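Local coordinates for protein NEDD8-conjugating enzyme UBC12 (Saccharomyces cerevisiae, PDB 3O2U) that accepts the ubiquitin-like protein Rub1 (NEDD8) from its E1 complex and catalyses its covalent attachment to other proteins, chiefly the cullin Cdc53, at residues F84-N89 with T136-L141. Residues are numbered along the deposited sequence; the frame is centred on the assembly and turned at random. Where two conformers were deposited one is given.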
loop_
_atom_site.group_PDB
_atom_site.type_symbol
_atom_site.label_atom_id
_atom_site.label_comp_id
_atom_site.label_asym_id
_atom_site.label_seq_id
_atom_site.Cartn_x
_atom_site.Cartn_y
_atom_site.Cartn_z
ATOM N N PHE A 84 -0.633 -2.720 -5.795
ATOM C CA PHE A 84 -0.116 -1.613 -4.991
ATOM C C PHE A 84 1.307 -1.960 -4.572
ATOM O O PHE A 84 1.626 -3.122 -4.322
ATOM C CB PHE A 84 -0.921 -1.427 -3.693
ATOM C CG PHE A 84 -2.369 -1.091 -3.908
ATOM C CD1 PHE A 84 -2.806 0.232 -3.884
ATOM C CD2 PHE A 84 -3.299 -2.097 -4.134
ATOM C CE1 PHE A 84 -4.169 0.542 -4.071
ATOM C CE2 PHE A 84 -4.657 -1.793 -4.320
ATOM C CZ PHE A 84 -5.088 -0.481 -4.291
ATOM N N ASN A 85 2.151 -0.946 -4.472
ATOM C CA ASN A 85 3.455 -1.121 -3.852
ATOM C C ASN A 85 3.360 -0.559 -2.446
ATOM O O ASN A 85 2.771 0.505 -2.239
ATOM C CB ASN A 85 4.539 -0.378 -4.631
ATOM C CG ASN A 85 5.340 -1.289 -5.552
ATOM O OD1 ASN A 85 5.191 -2.510 -5.531
ATOM N ND2 ASN A 85 6.193 -0.691 -6.367
ATOM N N LEU A 86 3.909 -1.283 -1.480
ATOM C CA LEU A 86 4.002 -0.787 -0.107
ATOM C C LEU A 86 5.481 -0.633 0.255
ATOM O O LEU A 86 6.220 -1.628 0.255
ATOM C CB LEU A 86 3.330 -1.764 0.866
ATOM C CG LEU A 86 1.794 -1.773 0.969
ATOM C CD1 LEU A 86 1.141 -2.109 -0.359
ATOM C CD2 LEU A 86 1.380 -2.772 2.011
ATOM N N ASP A 87 5.905 0.594 0.558
ATOM C CA ASP A 87 7.311 0.915 0.833
ATOM C C ASP A 87 7.501 1.284 2.310
ATOM O O ASP A 87 6.925 2.274 2.779
ATOM C CB ASP A 87 7.763 2.101 -0.027
ATOM C CG ASP A 87 7.530 1.886 -1.516
ATOM O OD1 ASP A 87 7.503 0.732 -1.967
ATOM O OD2 ASP A 87 7.378 2.886 -2.251
ATOM N N PHE A 88 8.315 0.516 3.021
ATOM C CA PHE A 88 8.502 0.688 4.460
ATOM C C PHE A 88 9.792 1.440 4.740
ATOM O O PHE A 88 10.808 1.166 4.120
ATOM C CB PHE A 88 8.571 -0.679 5.135
ATOM C CG PHE A 88 7.311 -1.467 5.014
ATOM C CD1 PHE A 88 6.440 -1.569 6.084
ATOM C CD2 PHE A 88 6.971 -2.073 3.818
ATOM C CE1 PHE A 88 5.263 -2.270 5.963
ATOM C CE2 PHE A 88 5.797 -2.782 3.688
ATOM C CZ PHE A 88 4.941 -2.885 4.765
ATOM N N ASN A 89 9.752 2.391 5.667
ATOM C CA ASN A 89 10.982 3.047 6.120
ATOM C C ASN A 89 11.414 2.465 7.467
ATOM O O ASN A 89 10.755 1.562 7.996
ATOM C CB ASN A 89 10.792 4.566 6.177
ATOM C CG ASN A 89 9.696 4.982 7.130
ATOM O OD1 ASN A 89 9.410 4.288 8.108
ATOM N ND2 ASN A 89 9.081 6.132 6.861
ATOM N N THR A 136 -6.304 -5.637 4.383
ATOM C CA THR A 136 -7.748 -5.747 4.457
ATOM C C THR A 136 -8.410 -4.416 4.083
ATOM O O THR A 136 -9.441 -4.399 3.424
ATOM C CB THR A 136 -8.189 -6.175 5.860
ATOM O OG1 THR A 136 -7.644 -7.470 6.135
ATOM C CG2 THR A 136 -9.718 -6.233 5.942
ATOM N N GLY A 137 -7.804 -3.304 4.504
ATOM C CA GLY A 137 -8.301 -1.977 4.173
ATOM C C GLY A 137 -8.297 -1.668 2.686
ATOM O O GLY A 137 -9.237 -1.060 2.165
ATOM N N LEU A 138 -7.242 -2.088 1.997
ATOM C CA LEU A 138 -7.147 -1.910 0.545
ATOM C C LEU A 138 -8.231 -2.749 -0.148
ATOM O O LEU A 138 -8.870 -2.314 -1.091
ATOM C CB LEU A 138 -5.744 -2.296 0.058
ATOM C CG LEU A 138 -4.640 -1.366 0.583
ATOM C CD1 LEU A 138 -3.239 -1.833 0.170
ATOM C CD2 LEU A 138 -4.891 0.061 0.130
ATOM N N LEU A 139 -8.451 -3.953 0.344
ATOM C CA LEU A 139 -9.502 -4.787 -0.218
ATOM C C LEU A 139 -10.853 -4.079 -0.067
ATOM O O LEU A 139 -11.571 -3.881 -1.043
ATOM C CB LEU A 139 -9.528 -6.131 0.487
ATOM C CG LEU A 139 -10.588 -7.115 -0.026
ATOM C CD1 LEU A 139 -10.487 -7.284 -1.533
ATOM C CD2 LEU A 139 -10.464 -8.459 0.687
ATOM N N PHE A 140 -11.167 -3.678 1.160
ATOM C CA PHE A 140 -12.454 -3.066 1.516
ATOM C C PHE A 140 -12.782 -1.800 0.703
ATOM O O PHE A 140 -13.949 -1.456 0.513
ATOM C CB PHE A 140 -12.451 -2.755 3.021
ATOM C CG PHE A 140 -13.815 -2.498 3.604
ATOM C CD1 PHE A 140 -14.741 -3.519 3.717
ATOM C CD2 PHE A 140 -14.163 -1.232 4.057
ATOM C CE1 PHE A 140 -16.004 -3.276 4.266
ATOM C CE2 PHE A 140 -15.419 -0.986 4.603
ATOM C CZ PHE A 140 -16.337 -2.006 4.709
ATOM N N LEU A 141 -11.754 -1.103 0.225
ATOM C CA LEU A 141 -11.961 0.049 -0.647
ATOM C C LEU A 141 -12.735 -0.334 -1.907
ATOM O O LEU A 141 -13.485 0.464 -2.465
ATOM C CB LEU A 141 -10.617 0.648 -1.089
ATOM C CG LEU A 141 -9.811 1.574 -0.175
ATOM C CD1 LEU A 141 -8.475 1.866 -0.833
ATOM C CD2 LEU A 141 -10.550 2.873 0.095
#
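Leu138 reaches Phe84 and Leu86 with its CD1 methyl in the extended position, CD1 being anti to CA (chi2 176°), and this branch leads the approach from the helix to the strand. Leu86 answers with a folded branch: its chi2 of 60° sends CD2 out anti to CA and turns CD1 back to the Leu138 methyl. Phe84 presents a face of its ring to Leu138. Leu138 CD1 lies over that face, 4.2 Å above the plane and displaced from the centre toward the rim, where Phe84 CG is its closest atom at 4.2 Å. Leu138 CD2 sits above the same face nearer the far part of the ring, 4.3 Å from Phe84 CE1, so both methyls of the fork rest on one face of the ring. Between the two leucines the meeting is methyl to methyl, Leu138 CD1 lying 4.4 Å from Leu86 CD1.

In the ubiquitin-conjugating (E2) fold the four-stranded antiparallel meander is backed by helix 131-143, and this contact sets that helix against strand 82-87, one of the two inner strands. Phe84 and Leu86, two residues apart, emerge on the helix-facing side of the sheet. The neighbouring Asp87 forms a salt bridge with Lys65 of strand 65-70. No hydrogen bond joins the two segments; the contact is buried, apolar and modest, 137 Å² summed over both sides, with the CA atoms of Phe84 and Leu138 9.0 Å apart. Val116 and, from helix 131-143, Phe142 also touch the Phe84 side chain, and Leu131 of that helix packs on Leu86. The Leu138 side chain is about 9 Å from that of Cys117, the predicted thioester-forming cysteine, so the packing lies close to the probable catalytic site.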